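Local atomic coordinates of diacylglycerol O-acyltransferase (Marinobacter hydrocarbonoclasticus, PDB entry 6CHJ), a protein that probably catalyses the transfer of an acyl group from acyl-CoA to diacylglycerol or to long-chain alcohols, yielding triacylglycerol or wax esters. Residues T7-L12 with G194-T199; A55-R60 with M145-R150; R60-L65 with V69-E74; W115-I120 with P162-L167. All blocks are in the same frame, centred on the assembly; numbering follows the deposited sequence.

Contact 1: T7-L12 with G194-T199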
# COMPACT_ATOMS: atom_id res chain seq x y z
N THR B 7 -13.48 -9.38 -19.61
CA THR B 7 -12.27 -9.84 -18.93
C THR B 7 -11.76 -8.79 -17.94
O THR B 7 -11.34 -9.14 -16.83
CB THR B 7 -11.17 -10.20 -19.93
OG1 THR B 7 -10.39 -9.04 -20.23
CG2 THR B 7 -11.78 -10.76 -21.21
N ASP B 8 -11.81 -7.51 -18.32
CA ASP B 8 -11.47 -6.44 -17.38
C ASP B 8 -12.34 -6.48 -16.13
O ASP B 8 -11.85 -6.29 -15.02
CB ASP B 8 -11.60 -5.08 -18.05
CG ASP B 8 -10.72 -4.93 -19.27
OD1 ASP B 8 -9.96 -5.89 -19.57
OD2 ASP B 8 -10.78 -3.87 -19.92
N GLN B 9 -13.64 -6.71 -16.31
CA GLN B 9 -14.53 -6.81 -15.15
C GLN B 9 -14.11 -7.93 -14.21
O GLN B 9 -14.29 -7.83 -13.00
CB GLN B 9 -15.96 -7.01 -15.65
CG GLN B 9 -17.05 -6.82 -14.62
CD GLN B 9 -18.34 -6.34 -15.27
OE1 GLN B 9 -18.33 -5.88 -16.42
NE2 GLN B 9 -19.45 -6.46 -14.55
N LEU B 10 -13.51 -8.99 -14.76
CA LEU B 10 -13.16 -10.15 -13.95
C LEU B 10 -12.02 -9.84 -12.98
O LEU B 10 -12.07 -10.25 -11.81
CB LEU B 10 -12.80 -11.32 -14.87
CG LEU B 10 -12.55 -12.74 -14.34
CD1 LEU B 10 -11.16 -12.79 -13.73
CD2 LEU B 10 -13.63 -13.22 -13.36
N PHE B 11 -10.99 -9.12 -13.44
CA PHE B 11 -9.87 -8.77 -12.57
C PHE B 11 -10.30 -7.82 -11.46
O PHE B 11 -9.73 -7.86 -10.36
CB PHE B 11 -8.73 -8.15 -13.39
CG PHE B 11 -8.02 -9.15 -14.28
CD1 PHE B 11 -7.02 -9.96 -13.77
CD2 PHE B 11 -8.35 -9.28 -15.62
CE1 PHE B 11 -6.37 -10.89 -14.56
CE2 PHE B 11 -7.69 -10.21 -16.43
CZ PHE B 11 -6.71 -11.02 -15.89
N LEU B 12 -11.29 -6.97 -11.72
CA LEU B 12 -11.85 -6.18 -10.64
C LEU B 12 -12.55 -7.08 -9.65
O LEU B 12 -12.42 -6.91 -8.43
CB LEU B 12 -12.84 -5.15 -11.21
CG LEU B 12 -12.24 -3.92 -11.89
CD1 LEU B 12 -13.34 -3.08 -12.48
CD2 LEU B 12 -11.44 -3.14 -10.87
N GLY B 194 -17.99 -16.77 -19.48
CA GLY B 194 -18.36 -15.90 -18.38
C GLY B 194 -19.24 -14.75 -18.84
O GLY B 194 -19.35 -14.46 -20.03
N ARG B 195 -19.88 -14.09 -17.87
CA ARG B 195 -20.73 -12.95 -18.21
C ARG B 195 -20.59 -11.79 -17.23
O ARG B 195 -20.01 -10.75 -17.58
CB ARG B 195 -22.21 -13.39 -18.34
CG ARG B 195 -22.91 -13.95 -17.08
CD ARG B 195 -24.20 -14.69 -17.41
NE ARG B 195 -23.92 -15.98 -18.04
CZ ARG B 195 -23.45 -17.04 -17.39
NH1 ARG B 195 -23.21 -16.97 -16.08
NH2 ARG B 195 -23.22 -18.18 -18.03
N GLN B 196 -21.08 -11.94 -16.00
CA GLN B 196 -21.50 -10.81 -15.20
C GLN B 196 -20.88 -10.83 -13.81
O GLN B 196 -20.27 -11.81 -13.38
CB GLN B 196 -23.03 -10.77 -15.07
CG GLN B 196 -23.67 -9.77 -16.00
CD GLN B 196 -22.92 -8.45 -16.00
OE1 GLN B 196 -22.87 -7.75 -14.98
NE2 GLN B 196 -22.31 -8.12 -17.13
N LEU B 197 -21.02 -9.69 -13.14
CA LEU B 197 -20.86 -9.65 -11.69
C LEU B 197 -21.81 -10.67 -11.07
O LEU B 197 -22.92 -10.89 -11.56
CB LEU B 197 -21.16 -8.25 -11.16
CG LEU B 197 -22.53 -7.62 -11.51
CD1 LEU B 197 -23.50 -7.65 -10.32
CD2 LEU B 197 -22.37 -6.20 -12.04
N GLY B 198 -21.36 -11.30 -10.00
CA GLY B 198 -22.21 -12.19 -9.23
C GLY B 198 -21.58 -12.40 -7.88
O GLY B 198 -20.47 -11.93 -7.62
N THR B 199 -22.30 -13.09 -7.01
CA THR B 199 -21.66 -13.57 -5.80
C THR B 199 -20.89 -14.85 -6.11
O THR B 199 -21.13 -15.50 -7.13
CB THR B 199 -22.69 -13.82 -4.69
OG1 THR B 199 -22.01 -13.94 -3.44
CG2 THR B 199 -23.45 -15.12 -4.96

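Contact 2: A55-R60 with M145-R150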
# COMPACT_ATOMS: atom_id res chain seq x y z
N ALA B 55 -4.15 8.25 -22.77
CA ALA B 55 -4.76 6.93 -22.64
C ALA B 55 -3.70 5.85 -22.75
O ALA B 55 -2.76 5.99 -23.55
CB ALA B 55 -5.84 6.75 -23.70
N PRO B 56 -3.81 4.76 -21.97
CA PRO B 56 -4.96 4.55 -21.08
C PRO B 56 -4.78 5.14 -19.66
O PRO B 56 -5.62 4.92 -18.79
CB PRO B 56 -5.06 3.02 -21.03
CG PRO B 56 -3.63 2.55 -21.18
CD PRO B 56 -2.87 3.62 -21.93
N PHE B 57 -3.70 5.90 -19.46
CA PHE B 57 -3.33 6.35 -18.13
C PHE B 57 -4.21 7.49 -17.61
O PHE B 57 -4.03 7.92 -16.46
CB PHE B 57 -1.88 6.79 -18.12
CG PHE B 57 -0.93 5.72 -18.51
CD1 PHE B 57 -0.30 4.95 -17.54
CD2 PHE B 57 -0.65 5.48 -19.85
CE1 PHE B 57 0.58 3.95 -17.91
CE2 PHE B 57 0.23 4.49 -20.21
CZ PHE B 57 0.85 3.73 -19.24
N ASN B 58 -5.15 8.00 -18.41
CA ASN B 58 -6.06 9.04 -17.95
C ASN B 58 -7.47 8.51 -17.80
O ASN B 58 -8.41 9.29 -17.62
CB ASN B 58 -6.04 10.26 -18.88
CG ASN B 58 -6.63 9.97 -20.25
OD1 ASN B 58 -6.69 8.83 -20.71
ND2 ASN B 58 -7.10 11.02 -20.91
N GLN B 59 -7.63 7.19 -17.91
CA GLN B 59 -8.91 6.54 -17.74
C GLN B 59 -9.13 6.24 -16.26
O GLN B 59 -8.20 5.90 -15.54
CB GLN B 59 -8.94 5.24 -18.55
CG GLN B 59 -8.71 5.45 -20.04
CD GLN B 59 -9.81 6.29 -20.67
OE1 GLN B 59 -11.00 6.00 -20.49
NE2 GLN B 59 -9.43 7.34 -21.40
N ARG B 60 -10.37 6.34 -15.81
CA ARG B 60 -10.64 5.99 -14.43
C ARG B 60 -11.97 5.26 -14.37
O ARG B 60 -12.82 5.42 -15.25
CB ARG B 60 -10.62 7.22 -13.51
CG ARG B 60 -11.92 7.93 -13.35
CD ARG B 60 -11.80 8.99 -12.27
NE ARG B 60 -13.11 9.37 -11.72
CZ ARG B 60 -13.82 8.61 -10.89
NH1 ARG B 60 -13.37 7.42 -10.49
NH2 ARG B 60 -15.00 9.05 -10.46
N MET B 145 4.24 -4.59 -20.25
CA MET B 145 5.68 -4.71 -20.44
C MET B 145 6.11 -4.50 -21.89
O MET B 145 7.30 -4.61 -22.18
CB MET B 145 6.18 -6.06 -19.90
CG MET B 145 6.19 -6.12 -18.35
SD MET B 145 7.73 -6.65 -17.53
CE MET B 145 8.83 -5.22 -17.58
N ARG B 146 5.17 -4.19 -22.78
CA ARG B 146 5.53 -3.65 -24.09
C ARG B 146 5.59 -2.13 -24.08
O ARG B 146 6.50 -1.54 -24.67
CB ARG B 146 4.55 -4.15 -25.15
CG ARG B 146 4.64 -5.67 -25.38
CD ARG B 146 4.34 -6.07 -26.82
NE ARG B 146 3.93 -7.47 -26.95
CZ ARG B 146 4.68 -8.54 -26.67
NH1 ARG B 146 5.94 -8.42 -26.25
NH2 ARG B 146 4.18 -9.76 -26.84
N MET B 147 4.64 -1.48 -23.40
CA MET B 147 4.70 -0.04 -23.18
C MET B 147 5.99 0.37 -22.47
O MET B 147 6.58 1.41 -22.80
CB MET B 147 3.51 0.42 -22.36
CG MET B 147 2.19 0.28 -23.06
SD MET B 147 1.00 1.25 -22.16
CE MET B 147 -0.40 0.17 -22.08
N ALA B 148 6.42 -0.41 -21.48
CA ALA B 148 7.65 -0.07 -20.78
C ALA B 148 8.87 -0.20 -21.68
O ALA B 148 9.89 0.46 -21.44
CB ALA B 148 7.80 -0.93 -19.53
N THR B 149 8.79 -1.05 -22.71
CA THR B 149 9.87 -1.14 -23.69
C THR B 149 9.71 -0.08 -24.78
O THR B 149 10.67 0.64 -25.09
CB THR B 149 9.94 -2.55 -24.30
OG1 THR B 149 8.71 -2.84 -24.97
CG2 THR B 149 10.17 -3.60 -23.21
N ARG B 150 8.51 0.03 -25.35
CA ARG B 150 8.21 1.08 -26.32
C ARG B 150 8.58 2.46 -25.80
O ARG B 150 8.95 3.35 -26.58
CB ARG B 150 6.72 1.02 -26.69
CG ARG B 150 6.32 1.92 -27.85
CD ARG B 150 5.00 1.48 -28.48
NE ARG B 150 3.87 1.67 -27.57
CZ ARG B 150 3.16 2.80 -27.48
NH1 ARG B 150 3.46 3.84 -28.25
NH2 ARG B 150 2.15 2.88 -26.62

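Contact 3: R60-L65 with V69-E74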
# COMPACT_ATOMS: atom_id res chain seq x y z
N ARG B 60 -10.37 6.34 -15.81
CA ARG B 60 -10.64 5.99 -14.43
C ARG B 60 -11.97 5.26 -14.37
O ARG B 60 -12.82 5.42 -15.25
CB ARG B 60 -10.62 7.22 -13.51
CG ARG B 60 -11.92 7.93 -13.35
CD ARG B 60 -11.80 8.99 -12.27
NE ARG B 60 -13.11 9.37 -11.72
CZ ARG B 60 -13.82 8.61 -10.89
NH1 ARG B 60 -13.37 7.42 -10.49
NH2 ARG B 60 -15.00 9.05 -10.46
N LEU B 61 -12.12 4.43 -13.34
CA LEU B 61 -13.29 3.58 -13.23
C LEU B 61 -14.49 4.39 -12.75
O LEU B 61 -14.38 5.20 -11.82
CB LEU B 61 -13.03 2.41 -12.29
CG LEU B 61 -14.14 1.34 -12.22
CD1 LEU B 61 -14.42 0.73 -13.60
CD2 LEU B 61 -13.84 0.26 -11.19
N SER B 62 -15.63 4.17 -13.40
CA SER B 62 -16.89 4.77 -12.99
C SER B 62 -17.99 3.80 -13.37
O SER B 62 -17.81 2.93 -14.23
CB SER B 62 -17.11 6.13 -13.65
OG SER B 62 -17.88 6.97 -12.81
N TYR B 63 -19.14 3.94 -12.72
CA TYR B 63 -20.27 3.06 -12.99
C TYR B 63 -21.43 3.86 -13.55
O TYR B 63 -21.73 4.97 -13.08
CB TYR B 63 -20.69 2.30 -11.72
CG TYR B 63 -19.65 1.32 -11.20
CD1 TYR B 63 -19.73 -0.04 -11.48
CD2 TYR B 63 -18.59 1.78 -10.43
CE1 TYR B 63 -18.77 -0.93 -10.99
CE2 TYR B 63 -17.64 0.91 -9.94
CZ TYR B 63 -17.73 -0.44 -10.23
OH TYR B 63 -16.76 -1.27 -9.72
N ARG B 64 -22.08 3.31 -14.57
CA ARG B 64 -23.30 3.86 -15.14
C ARG B 64 -24.46 3.04 -14.60
O ARG B 64 -24.78 1.97 -15.14
CB ARG B 64 -23.24 3.87 -16.67
CG ARG B 64 -22.55 5.10 -17.23
CD ARG B 64 -23.27 5.61 -18.47
NE ARG B 64 -24.71 5.41 -18.36
CZ ARG B 64 -25.59 5.73 -19.31
NH1 ARG B 64 -25.17 6.26 -20.46
NH2 ARG B 64 -26.89 5.50 -19.12
N LEU B 65 -25.07 3.54 -13.52
CA LEU B 65 -26.08 2.83 -12.74
C LEU B 65 -25.52 1.55 -12.13
O LEU B 65 -25.18 1.52 -10.94
CB LEU B 65 -27.33 2.53 -13.58
CG LEU B 65 -28.66 2.39 -12.83
CD1 LEU B 65 -29.30 3.75 -12.58
CD2 LEU B 65 -29.62 1.45 -13.58
N VAL B 69 -17.63 1.37 -16.26
CA VAL B 69 -17.13 2.02 -17.47
C VAL B 69 -15.89 2.83 -17.13
O VAL B 69 -15.70 3.25 -15.99
CB VAL B 69 -18.20 2.93 -18.12
CG1 VAL B 69 -19.44 2.14 -18.47
CG2 VAL B 69 -18.54 4.10 -17.19
N TRP B 70 -15.05 3.02 -18.14
CA TRP B 70 -13.96 3.97 -18.04
C TRP B 70 -14.47 5.37 -18.35
O TRP B 70 -15.44 5.55 -19.08
CB TRP B 70 -12.83 3.61 -19.00
CG TRP B 70 -12.17 2.29 -18.78
CD1 TRP B 70 -11.97 1.31 -19.72
CD2 TRP B 70 -11.58 1.80 -17.57
NE1 TRP B 70 -11.30 0.25 -19.17
CE2 TRP B 70 -11.05 0.52 -17.85
CE3 TRP B 70 -11.46 2.31 -16.27
CZ2 TRP B 70 -10.41 -0.25 -16.88
CZ3 TRP B 70 -10.83 1.55 -15.32
CH2 TRP B 70 -10.32 0.28 -15.62
N VAL B 71 -13.78 6.38 -17.80
CA VAL B 71 -14.11 7.78 -18.05
C VAL B 71 -12.82 8.59 -18.04
O VAL B 71 -11.86 8.27 -17.33
CB VAL B 71 -15.11 8.37 -17.02
CG1 VAL B 71 -16.51 7.86 -17.27
CG2 VAL B 71 -14.67 8.05 -15.61
N GLU B 72 -12.82 9.66 -18.82
CA GLU B 72 -11.65 10.52 -18.94
C GLU B 72 -11.48 11.32 -17.65
O GLU B 72 -12.33 12.14 -17.30
CB GLU B 72 -11.82 11.43 -20.15
CG GLU B 72 -10.53 12.01 -20.69
CD GLU B 72 -10.59 13.52 -20.83
OE1 GLU B 72 -11.62 14.11 -20.45
OE2 GLU B 72 -9.61 14.11 -21.34
N ASP B 73 -10.37 11.09 -16.95
CA ASP B 73 -10.19 11.71 -15.64
C ASP B 73 -9.89 13.19 -15.81
O ASP B 73 -8.82 13.56 -16.31
CB ASP B 73 -9.09 11.01 -14.86
CG ASP B 73 -9.13 11.36 -13.38
OD1 ASP B 73 -10.25 11.57 -12.86
OD2 ASP B 73 -8.06 11.44 -12.74
N GLU B 74 -10.82 14.04 -15.38
CA GLU B 74 -10.66 15.48 -15.56
C GLU B 74 -9.53 16.02 -14.69
O GLU B 74 -8.71 16.83 -15.15
CB GLU B 74 -11.98 16.19 -15.25
CG GLU B 74 -13.15 15.73 -16.12
CD GLU B 74 -13.48 16.70 -17.25
OE1 GLU B 74 -14.66 17.11 -17.36
OE2 GLU B 74 -12.55 17.07 -18.01

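Contact 4: W115-I120 with P162-L167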
# COMPACT_ATOMS: atom_id res chain seq x y z
N TRP B 115 -2.58 3.46 -12.05
CA TRP B 115 -1.18 3.25 -12.36
C TRP B 115 -0.32 4.05 -11.39
O TRP B 115 -0.75 5.08 -10.88
CB TRP B 115 -0.86 3.63 -13.80
CG TRP B 115 -1.10 5.07 -14.12
CD1 TRP B 115 -2.26 5.62 -14.59
CD2 TRP B 115 -0.16 6.14 -14.03
NE1 TRP B 115 -2.10 6.97 -14.78
CE2 TRP B 115 -0.81 7.31 -14.44
CE3 TRP B 115 1.18 6.22 -13.63
CZ2 TRP B 115 -0.18 8.56 -14.48
CZ3 TRP B 115 1.81 7.45 -13.66
CH2 TRP B 115 1.14 8.60 -14.09
N GLU B 116 0.87 3.53 -11.11
CA GLU B 116 1.88 4.27 -10.37
C GLU B 116 3.22 4.04 -11.04
O GLU B 116 3.49 2.94 -11.53
CB GLU B 116 1.97 3.82 -8.92
CG GLU B 116 0.74 4.10 -8.09
CD GLU B 116 0.66 3.25 -6.83
OE1 GLU B 116 1.71 2.76 -6.34
OE2 GLU B 116 -0.47 3.04 -6.34
N VAL B 117 4.06 5.08 -11.06
CA VAL B 117 5.47 4.95 -11.40
C VAL B 117 6.29 5.39 -10.19
O VAL B 117 6.08 6.48 -9.65
CB VAL B 117 5.85 5.78 -12.64
CG1 VAL B 117 7.30 5.55 -12.99
CG2 VAL B 117 4.93 5.47 -13.81
N HIS B 118 7.23 4.54 -9.78
CA HIS B 118 8.08 4.79 -8.63
C HIS B 118 9.52 4.91 -9.11
O HIS B 118 10.14 3.92 -9.51
CB HIS B 118 7.93 3.66 -7.60
CG HIS B 118 6.58 3.61 -6.94
ND1 HIS B 118 6.42 3.74 -5.57
CD2 HIS B 118 5.34 3.43 -7.45
CE1 HIS B 118 5.13 3.66 -5.28
NE2 HIS B 118 4.46 3.47 -6.40
N LEU B 119 10.06 6.13 -9.06
CA LEU B 119 11.47 6.36 -9.34
C LEU B 119 12.25 6.22 -8.03
O LEU B 119 12.05 6.99 -7.09
CB LEU B 119 11.67 7.74 -9.97
CG LEU B 119 13.10 8.29 -10.16
CD1 LEU B 119 13.86 7.37 -11.10
CD2 LEU B 119 13.07 9.74 -10.69
N ILE B 120 13.15 5.24 -7.99
CA ILE B 120 13.91 4.88 -6.79
C ILE B 120 15.35 5.35 -6.96
O ILE B 120 16.03 4.97 -7.93
CB ILE B 120 13.86 3.37 -6.53
CG1 ILE B 120 12.40 2.84 -6.54
CG2 ILE B 120 14.58 3.03 -5.22
CD1 ILE B 120 12.29 1.38 -6.99
N PRO B 162 9.80 10.86 -23.50
CA PRO B 162 8.68 10.98 -22.56
C PRO B 162 8.72 9.89 -21.49
O PRO B 162 9.50 8.93 -21.58
CB PRO B 162 7.44 10.81 -23.46
CG PRO B 162 7.93 10.92 -24.85
CD PRO B 162 9.36 10.50 -24.85
N PRO B 163 7.89 10.03 -20.46
CA PRO B 163 7.61 8.92 -19.54
C PRO B 163 6.41 8.10 -20.00
O PRO B 163 5.64 8.49 -20.88
CB PRO B 163 7.32 9.64 -18.22
CG PRO B 163 6.72 10.96 -18.66
CD PRO B 163 7.44 11.33 -19.92
N ILE B 164 6.25 6.92 -19.37
CA ILE B 164 5.27 5.95 -19.84
C ILE B 164 3.85 6.50 -19.84
O ILE B 164 2.99 6.04 -20.60
CB ILE B 164 5.32 4.66 -18.99
CG1 ILE B 164 4.72 3.50 -19.79
CG2 ILE B 164 4.54 4.84 -17.68
CD1 ILE B 164 5.08 2.15 -19.25
N TRP B 165 3.56 7.47 -18.98
CA TRP B 165 2.17 7.89 -18.93
C TRP B 165 1.79 8.79 -20.09
O TRP B 165 0.59 9.05 -20.28
CB TRP B 165 1.86 8.56 -17.59
CG TRP B 165 2.75 9.70 -17.21
CD1 TRP B 165 2.63 10.99 -17.61
CD2 TRP B 165 3.87 9.65 -16.31
NE1 TRP B 165 3.62 11.75 -17.03
CE2 TRP B 165 4.39 10.95 -16.22
CE3 TRP B 165 4.48 8.63 -15.58
CZ2 TRP B 165 5.49 11.26 -15.43
CZ3 TRP B 165 5.57 8.94 -14.79
CH2 TRP B 165 6.07 10.25 -14.72
N ASP B 166 2.77 9.23 -20.88
CA ASP B 166 2.56 10.11 -22.03
C ASP B 166 3.27 9.49 -23.23
O ASP B 166 4.46 9.72 -23.43
CB ASP B 166 3.07 11.52 -21.75
CG ASP B 166 2.35 12.59 -22.56
OD1 ASP B 166 1.15 12.42 -22.89
OD2 ASP B 166 3.00 13.61 -22.88
N LEU B 167 2.53 8.72 -24.03
CA LEU B 167 3.15 8.01 -25.14
C LEU B 167 2.36 8.24 -26.42
O LEU B 167 1.13 8.31 -26.40
CB LEU B 167 3.25 6.49 -24.85
CG LEU B 167 4.35 5.93 -23.93
CD1 LEU B 167 4.31 4.42 -23.94
CD2 LEU B 167 5.75 6.42 -24.28

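Contact 1: T7-L12 with G194-T199
Within 7-12, Gln9 alone meets the loop 194-199, where its amide comes up against Gln196 and Leu197. The polar groups approach without bonding. Gln9 NE2 stands 3.7 Å from Gln196 OE1, too far for a hydrogen bond; the amide planes are 78° apart. Gln196 OE1 is already engaged within its own segment: although CB of Gln196 points away from the helix, the chain bends at chi2 (-44°) and folds back until OE1 takes a weak hydrogen bond from Leu197 N at 3.3 Å. The same Leu197 N lies 3.9 Å from Gln9 NE2. The remaining touch is van der Waals: the Leu197 CD2 methyl lies 3.9 Å from Gln9 NE2, resting beside the amide. Gln9 spans the gap because CG stands anti to its own N (chi1 -166°) and the chain beyond is extended, carrying the amide well clear of the helix backbone. Outside the pair, Gln9 also touches Gln67 and Pro68, and Gln196 NE2 makes a weak hydrogen bond to Gln67 OE1. A firmer tie between the two parts of the chain is the hydrogen bond from Trp13 NE1 to Gly198 O. The helix is fixed from another side, where the ring of Phe11 stacks on His136 of the HHxxxDG sequence characteristic of this acyltransferase family. This is a surface contact in the family's catalytic region, joining the N-terminal helix to the lead-in of helix 200-212.

Contact 2: A55-R60 with M145-R150
Pro56 and Met147 mark the closest backbone approach, with CA atoms 10.9 Å apart, so only side chains bridge the gap. Pro56, preceded by a cis peptide bond, opens a type I beta turn closed by Gln59 N to Pro56 O at 3.2 Å. Across from it runs the last part of helix 141-150, where Arg146 O accepts from both Arg150 N and Thr149 OG1. Met147 reaches from the helix to the turn, with CG beside its own N (chi1 -67°) and a bend at chi3 that separates the tasks of sulfur and methyl. Met147 SD lies 3.8 Å from Phe57 CZ and 4.9 Å from the ring centroid, oblique to the ring, as the two side chains slide past each other in opposite directions. Met147 CE meets the Pro56 ring at CG, 4.1 Å away. Val139 touches both Pro56 and Met147, while Phe57 packs edge-to-face with Trp115. Together Phe57 and Met147 form a Met-aromatic contact, here joining the cis-proline turn that leads into strand 59-64 with the helix that starts at the last residue of the HHxxxDG sequence of CoA-dependent acyltransferases.

Contact 3: R60-L65 with V69-E74
Arg60 and Val71 form a hydrogen-bonded antiparallel pair, with Arg60 N to Val71 O and Val71 N to Arg60 O both 2.9 Å, each donor lying in the carbonyl plane. Ser62 and Val69 repeat the pattern further along, the bond from Val69 N to Ser62 O (2.6 Å) being nearly linear. Between them Leu61 and Trp70 are a non-hydrogen-bonded pair, and Trp70 CA sends a C-H toward Arg60 O, which thus receives two contacts. The short strand axes run at 120° to each other, a strongly twisted hairpin. On one face, the edge of the Trp70 indole meets the backbone at Arg60 C and Leu61 N, and its CZ3 lies 3.8 Å from Leu61 CB; Leu4 packs on both side chains. On the other face, Arg60 runs alongside Val71, CG to CG2 3.6 Å, and Ser62 CB touches the same methyl. Arg60 CG sits between its N and carbonyl carbon (chi1 89°), and the extended chain then passes Asp73 at about a right angle. Asp73 OD1 lies at the guanidinium edge, 3.8 Å from Arg60 NE, a long salt bridge; a further long, weak ion pair links Arg60 NH1 to Glu111 OE2. A methionine in place of Arg60 would probably leave Asp73 and Glu111 without the positive charge they share, loose as both ion pairs are. Main-chain bonds therefore carry most of this hairpin's cohesion, and the Arg60 charge adds a looser tie, to Asp73 just past strand 67-72 and to Glu111 elsewhere in the fold.

Contact 4: W115-I120 with P162-L167
Trp115 and Trp165 meet in a buried aromatic cluster between strand 115-121 and the loop after helix 141-150. Trp165 CB lies over one face of the Trp115 six-membered ring, 4.0 Å from its centroid and 28° off the normal, a CH-pi contact. The indoles themselves are nearly parallel, planes 21° apart, but slid so far that they barely overlap; their nearest atoms are Trp115 CZ3 and Trp165 CE3 at 3.5 Å. Val117 comes in at the edge of the Trp165 ring, its CG2 3.6 Å from CE3, and the same methyl touches Ile164 CG2 at 3.9 Å. The strand lies next to the edge strand 82-86 of the six-stranded mixed sheet, and Trp115 and Val117, two residues apart, put their side chains on the face that the loop packs against. In the loop a type I beta turn from Pro163 to Asp166 presents Trp165, and Pro163 CG lies over one face of that residue's own indole. Replacing Trp165 with an alanine would probably open a gap beside Val117 CG2 and leave Trp115 freer to shift, since the ring at its side would be gone. Trp115 is held further by a hydrogen bond from NE1 to Phe57 O and by stacking on His81, and Trp165 also meets the ring of Phe82. From the strand's other face, His118 NE2 donates to Glu116 OE1 at 2.8 Å, meeting the carboxylate on its anti side, while ND1 is hydrogen-bonded to Glu85 OE1.

How the contacts relate
Contacts 2 and 4 are the closest neighbours, their centres about 9 Å apart: besides being joined by the Phe57 to Trp115 hydrogen bond, they pack Phe57 CE2 3.2 Å from Ile164 O and Ile164 CD1 3.7 Å from Ala148 N. Contact 3 continues from contact 2 through the shared Arg60, and Asn58 O with Asp73 N at 2.8 Å extends the hairpin's pairing back to the turn. Contact 1 meets the hairpin from another side, Leu12 CD1 lying 3.6 Å from Leu61 CD2, but touches neither contact 2 nor contact 4. The HHxxxDG sequence, probably the catalytic centre as in relatives, is bordered by contact 1 at His136 and contact 2 at Val139.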